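Long-range contact in L0028 (Mitochondria associated protein) (Escherichia coli, PDB 3GCG), which probably acts as a bacterial effector that enters host cells and activates Rho-family GTPases as a guanine-nucleotide exchange factor: residues 104-115 with 127-138. Residues are numbered along the deposited sequence; the frame is centred on the assembly and turned at random.
Sequences LQSNKYFNQKVD and RFNTQTKMIEQV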
loop_
_atom_site.group_PDB
_atom_site.type_symbol
_atom_site.label_atom_id
_atom_site.label_comp_id
_atom_site.label_asym_id
_atom_site.label_seq_id
_atom_site.Cartn_x
_atom_site.Cartn_y
_atom_site.Cartn_z
ATOM N N LEU B 104 12.032 -0.267 -6.242
ATOM C CA LEU B 104 12.569 0.780 -7.117
ATOM C C LEU B 104 12.484 2.175 -6.496
ATOM O O LEU B 104 13.399 2.990 -6.644
ATOM C CB LEU B 104 11.831 0.790 -8.459
ATOM C CG LEU B 104 11.924 -0.465 -9.335
ATOM C CD1 LEU B 104 10.966 -0.355 -10.529
ATOM C CD2 LEU B 104 13.372 -0.650 -9.796
ATOM N N GLN B 105 11.391 2.437 -5.786
ATOM C CA GLN B 105 11.164 3.736 -5.166
ATOM C C GLN B 105 12.340 4.255 -4.341
ATOM O O GLN B 105 12.600 5.464 -4.324
ATOM C CB GLN B 105 9.891 3.673 -4.312
ATOM C CG GLN B 105 9.422 5.004 -3.730
ATOM C CD GLN B 105 10.208 5.416 -2.506
ATOM O OE1 GLN B 105 10.524 4.585 -1.651
ATOM N NE2 GLN B 105 10.519 6.700 -2.402
ATOM N N SER B 106 13.049 3.357 -3.660
ATOM C CA SER B 106 14.183 3.771 -2.840
ATOM C C SER B 106 15.530 3.240 -3.343
ATOM O O SER B 106 16.500 3.149 -2.586
ATOM C CB SER B 106 13.963 3.349 -1.381
ATOM O OG SER B 106 13.749 1.954 -1.257
ATOM N N ASN B 107 15.583 2.902 -4.625
ATOM C CA ASN B 107 16.800 2.389 -5.247
ATOM C C ASN B 107 17.599 3.542 -5.871
ATOM O O ASN B 107 17.048 4.362 -6.601
ATOM C CB ASN B 107 16.416 1.345 -6.302
ATOM C CG ASN B 107 17.614 0.789 -7.044
ATOM O OD1 ASN B 107 18.014 1.313 -8.089
ATOM N ND2 ASN B 107 18.198 -0.278 -6.506
ATOM N N LYS B 108 18.895 3.596 -5.571
ATOM C CA LYS B 108 19.789 4.652 -6.070
ATOM C C LYS B 108 19.881 4.712 -7.588
ATOM O O LYS B 108 19.625 5.754 -8.200
ATOM C CB LYS B 108 21.207 4.453 -5.534
ATOM C CG LYS B 108 21.331 4.321 -4.039
ATOM C CD LYS B 108 22.763 3.945 -3.668
ATOM C CE LYS B 108 22.871 3.550 -2.205
ATOM N NZ LYS B 108 24.254 3.116 -1.845
ATOM N N TYR B 109 20.276 3.593 -8.186
ATOM C CA TYR B 109 20.428 3.500 -9.632
ATOM C C TYR B 109 19.161 3.955 -10.352
ATOM O O TYR B 109 19.214 4.764 -11.282
ATOM C CB TYR B 109 20.783 2.056 -10.015
ATOM C CG TYR B 109 20.887 1.797 -11.504
ATOM C CD1 TYR B 109 21.645 2.627 -12.330
ATOM C CD2 TYR B 109 20.252 0.695 -12.081
ATOM C CE1 TYR B 109 21.770 2.367 -13.703
ATOM C CE2 TYR B 109 20.369 0.422 -13.447
ATOM C CZ TYR B 109 21.127 1.263 -14.249
ATOM O OH TYR B 109 21.229 1.003 -15.591
ATOM N N PHE B 110 18.020 3.432 -9.917
ATOM C CA PHE B 110 16.739 3.794 -10.508
ATOM C C PHE B 110 16.425 5.284 -10.373
ATOM O O PHE B 110 15.991 5.926 -11.328
ATOM C CB PHE B 110 15.607 3.015 -9.849
ATOM C CG PHE B 110 14.245 3.434 -10.328
ATOM C CD1 PHE B 110 13.769 3.005 -11.566
ATOM C CD2 PHE B 110 13.453 4.290 -9.558
ATOM C CE1 PHE B 110 12.525 3.424 -12.030
ATOM C CE2 PHE B 110 12.212 4.710 -10.010
ATOM C CZ PHE B 110 11.745 4.279 -11.249
ATOM N N ASN B 111 16.633 5.835 -9.183
ATOM C CA ASN B 111 16.336 7.248 -8.966
ATOM C C ASN B 111 17.277 8.195 -9.697
ATOM O O ASN B 111 16.904 9.330 -10.011
ATOM C CB ASN B 111 16.293 7.547 -7.466
ATOM C CG ASN B 111 14.947 7.179 -6.851
ATOM O OD1 ASN B 111 13.927 7.791 -7.162
ATOM N ND2 ASN B 111 14.939 6.170 -5.992
ATOM N N GLN B 112 18.493 7.726 -9.977
ATOM C CA GLN B 112 19.462 8.522 -10.721
ATOM C C GLN B 112 18.850 8.695 -12.115
ATOM O O GLN B 112 18.949 9.763 -12.726
ATOM C CB GLN B 112 20.806 7.779 -10.783
ATOM C CG GLN B 112 21.893 8.405 -11.668
ATOM C CD GLN B 112 22.114 9.894 -11.420
ATOM O OE1 GLN B 112 21.880 10.402 -10.327
ATOM N NE2 GLN B 112 22.584 10.594 -12.444
ATOM N N LYS B 113 18.190 7.644 -12.598
ATOM C CA LYS B 113 17.532 7.681 -13.903
ATOM C C LYS B 113 16.296 8.585 -13.840
ATOM O O LYS B 113 15.948 9.250 -14.817
ATOM C CB LYS B 113 17.116 6.269 -14.336
ATOM C CG LYS B 113 18.277 5.329 -14.640
ATOM C CD LYS B 113 19.025 5.732 -15.901
ATOM C CE LYS B 113 20.185 4.792 -16.167
ATOM N NZ LYS B 113 20.912 5.147 -17.411
ATOM N N VAL B 114 15.625 8.598 -12.695
ATOM C CA VAL B 114 14.447 9.452 -12.520
ATOM C C VAL B 114 14.885 10.912 -12.663
ATOM O O VAL B 114 14.251 11.704 -13.367
ATOM C CB VAL B 114 13.805 9.258 -11.123
ATOM C CG1 VAL B 114 12.763 10.325 -10.873
ATOM C CG2 VAL B 114 13.179 7.880 -11.029
ATOM N N ASP B 115 15.970 11.263 -11.982
ATOM C CA ASP B 115 16.495 12.616 -12.058
ATOM C C ASP B 115 16.819 12.948 -13.507
ATOM O O ASP B 115 16.243 13.871 -14.087
ATOM C CB ASP B 115 17.752 12.748 -11.204
ATOM C CG ASP B 115 17.480 12.491 -9.741
ATOM O OD1 ASP B 115 16.406 12.912 -9.274
ATOM O OD2 ASP B 115 18.338 11.888 -9.057
ATOM N N ARG B 127 8.346 15.795 -10.311
ATOM C CA ARG B 127 9.393 14.795 -10.166
ATOM C C ARG B 127 8.791 13.505 -9.610
ATOM O O ARG B 127 9.074 12.414 -10.096
ATOM C CB ARG B 127 10.489 15.295 -9.221
ATOM C CG ARG B 127 10.917 14.247 -8.191
ATOM C CD ARG B 127 12.345 13.761 -8.384
ATOM N NE ARG B 127 12.517 12.400 -7.872
ATOM C CZ ARG B 127 13.696 11.830 -7.645
ATOM N NH1 ARG B 127 14.805 12.508 -7.873
ATOM N NH2 ARG B 127 13.770 10.580 -7.217
ATOM N N PHE B 128 7.956 13.643 -8.586
ATOM C CA PHE B 128 7.316 12.496 -7.955
ATOM C C PHE B 128 6.433 11.729 -8.940
ATOM O O PHE B 128 6.499 10.510 -9.016
ATOM C CB PHE B 128 6.477 12.948 -6.754
ATOM C CG PHE B 128 5.948 11.815 -5.917
ATOM C CD1 PHE B 128 6.661 11.360 -4.804
ATOM C CD2 PHE B 128 4.730 11.213 -6.227
ATOM C CE1 PHE B 128 6.161 10.318 -4.007
ATOM C CE2 PHE B 128 4.219 10.165 -5.435
ATOM C CZ PHE B 128 4.932 9.721 -4.324
ATOM N N ASN B 129 5.601 12.441 -9.688
ATOM C CA ASN B 129 4.736 11.770 -10.653
ATOM C C ASN B 129 5.574 11.051 -11.705
ATOM O O ASN B 129 5.255 9.939 -12.114
ATOM C CB ASN B 129 3.781 12.771 -11.300
ATOM C CG ASN B 129 2.765 13.308 -10.313
ATOM O OD1 ASN B 129 2.605 12.761 -9.214
ATOM N ND2 ASN B 129 2.068 14.373 -10.694
ATOM N N THR B 130 6.655 11.688 -12.128
ATOM C CA THR B 130 7.557 11.095 -13.103
ATOM C C THR B 130 8.117 9.821 -12.484
ATOM O O THR B 130 8.224 8.792 -13.154
ATOM C CB THR B 130 8.706 12.085 -13.458
ATOM O OG1 THR B 130 8.180 13.137 -14.283
ATOM C CG2 THR B 130 9.844 11.379 -14.198
ATOM N N GLN B 131 8.452 9.879 -11.196
ATOM C CA GLN B 131 8.983 8.703 -10.518
ATOM C C GLN B 131 7.984 7.552 -10.527
ATOM O O GLN B 131 8.343 6.409 -10.832
ATOM C CB GLN B 131 9.349 9.013 -9.064
ATOM C CG GLN B 131 9.769 7.765 -8.281
ATOM C CD GLN B 131 9.899 7.998 -6.788
ATOM O OE1 GLN B 131 8.910 8.252 -6.100
ATOM N NE2 GLN B 131 11.125 7.908 -6.276
ATOM N N THR B 132 6.732 7.852 -10.188
ATOM C CA THR B 132 5.703 6.819 -10.141
ATOM C C THR B 132 5.449 6.239 -11.524
ATOM O O THR B 132 5.233 5.040 -11.665
ATOM C CB THR B 132 4.381 7.351 -9.576
ATOM O OG1 THR B 132 3.719 8.131 -10.572
ATOM C CG2 THR B 132 4.634 8.217 -8.378
ATOM N N LYS B 133 5.474 7.087 -12.548
ATOM C CA LYS B 133 5.252 6.601 -13.903
ATOM C C LYS B 133 6.378 5.667 -14.325
ATOM O O LYS B 133 6.138 4.633 -14.937
ATOM C CB LYS B 133 5.152 7.764 -14.886
ATOM C CG LYS B 133 3.817 8.497 -14.832
ATOM C CD LYS B 133 3.613 9.331 -16.084
ATOM C CE LYS B 133 2.196 9.889 -16.158
ATOM N NZ LYS B 133 1.870 10.387 -17.533
ATOM N N MET B 134 7.609 6.039 -13.995
ATOM C CA MET B 134 8.763 5.219 -14.336
ATOM C C MET B 134 8.761 3.940 -13.506
ATOM O O MET B 134 9.214 2.903 -13.970
ATOM C CB MET B 134 10.059 6.008 -14.122
ATOM C CG MET B 134 10.355 7.002 -15.249
ATOM S SD MET B 134 11.757 8.111 -14.928
ATOM C CE MET B 134 13.180 6.987 -15.212
ATOM N N ILE B 135 8.245 4.010 -12.282
ATOM C CA ILE B 135 8.179 2.822 -11.432
ATOM C C ILE B 135 7.236 1.797 -12.064
ATOM O O ILE B 135 7.512 0.595 -12.050
ATOM C CB ILE B 135 7.684 3.158 -9.987
ATOM C CG1 ILE B 135 8.821 3.783 -9.181
ATOM C CG2 ILE B 135 7.177 1.899 -9.289
ATOM C CD1 ILE B 135 8.445 4.121 -7.759
ATOM N N GLU B 136 6.127 2.269 -12.616
ATOM C CA GLU B 136 5.181 1.361 -13.251
ATOM C C GLU B 136 5.852 0.674 -14.448
ATOM O O GLU B 136 5.828 -0.551 -14.568
ATOM C CB GLU B 136 3.941 2.127 -13.720
ATOM C CG GLU B 136 2.917 1.260 -14.442
ATOM C CD GLU B 136 2.222 0.254 -13.528
ATOM O OE1 GLU B 136 1.798 -0.809 -14.036
ATOM O OE2 GLU B 136 2.082 0.529 -12.313
ATOM N N GLN B 137 6.463 1.474 -15.320
ATOM C CA GLN B 137 7.131 0.957 -16.511
ATOM C C GLN B 137 8.259 -0.032 -16.257
ATOM O O GLN B 137 8.313 -1.086 -16.881
ATOM C CB GLN B 137 7.694 2.105 -17.354
ATOM C CG GLN B 137 6.665 3.113 -17.829
ATOM C CD GLN B 137 7.212 4.052 -18.897
ATOM O OE1 GLN B 137 8.330 4.560 -18.784
ATOM N NE2 GLN B 137 6.416 4.294 -19.936
ATOM N N VAL B 138 9.166 0.315 -15.350
ATOM C CA VAL B 138 10.315 -0.537 -15.052
ATOM C C VAL B 138 10.000 -1.831 -14.285
ATOM O O VAL B 138 10.631 -2.866 -14.520
ATOM C CB VAL B 138 11.402 0.271 -14.302
ATOM C CG1 VAL B 138 12.655 -0.557 -14.137
ATOM C CG2 VAL B 138 11.725 1.537 -15.080
HETATM O O HOH W 1 9.730 9.349 -3.729
#
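Leu104 lays its CD1 methyl against CB of Val138 at 3.8 Å, while its own CB sits over the centre of one face of the Phe110 ring. Next along, Gln105 brings CB to 3.8 Å from CD1 of Ile135, and its amide NE2 donates to a water that in turn donates to OE1 of Gln131; OE1 of Gln105 is taken by a basic side chain of the partner protein chain. Asn107 caps the following helix, its OD1 accepting from the backbone N of Phe110. The Phe110 ring, with CG anti to the backbone N (chi1 175°), is a knob among Gln131, Met134, Ile135 and Val138: CE2 lies 3.6 Å from Ile135 CG1, and CG2 of Val138 meets the ring edge. Asn111 binds two backbone carbonyls of its own segment and the side-chain amide of Gln131. Its OD1 receives NE2 of Gln131 on a lone pair, in the carbonyl plane, at 2.9 Å, and its ND2 donates to Gln105 O (3.0 Å, nearly straight at 166°) and to Asn107 O. A leucine in its place would probably leave Gln131 NE2 without this acceptor and the link between helices 99-105 and 108-118 less firmly held. Val114 sets CG1 over one face of the Arg127 guanidinium, 3.7 Å from NE, and CG2 near SD of Met134. Asp115 lies at the edge of the same guanidinium, where opposite charges suggest a salt bridge, but the atoms are modelled too close together and the pairing is doubtful. The axes of segments 108-115 and 127-138 pass 9.9 Å apart at 124°, steeply inclined, neither parallel nor antiparallel. Leu23 of helix 20-32 packs on both Leu104 and Val138, while Gln105 and Phe128 reach the partner protein chain.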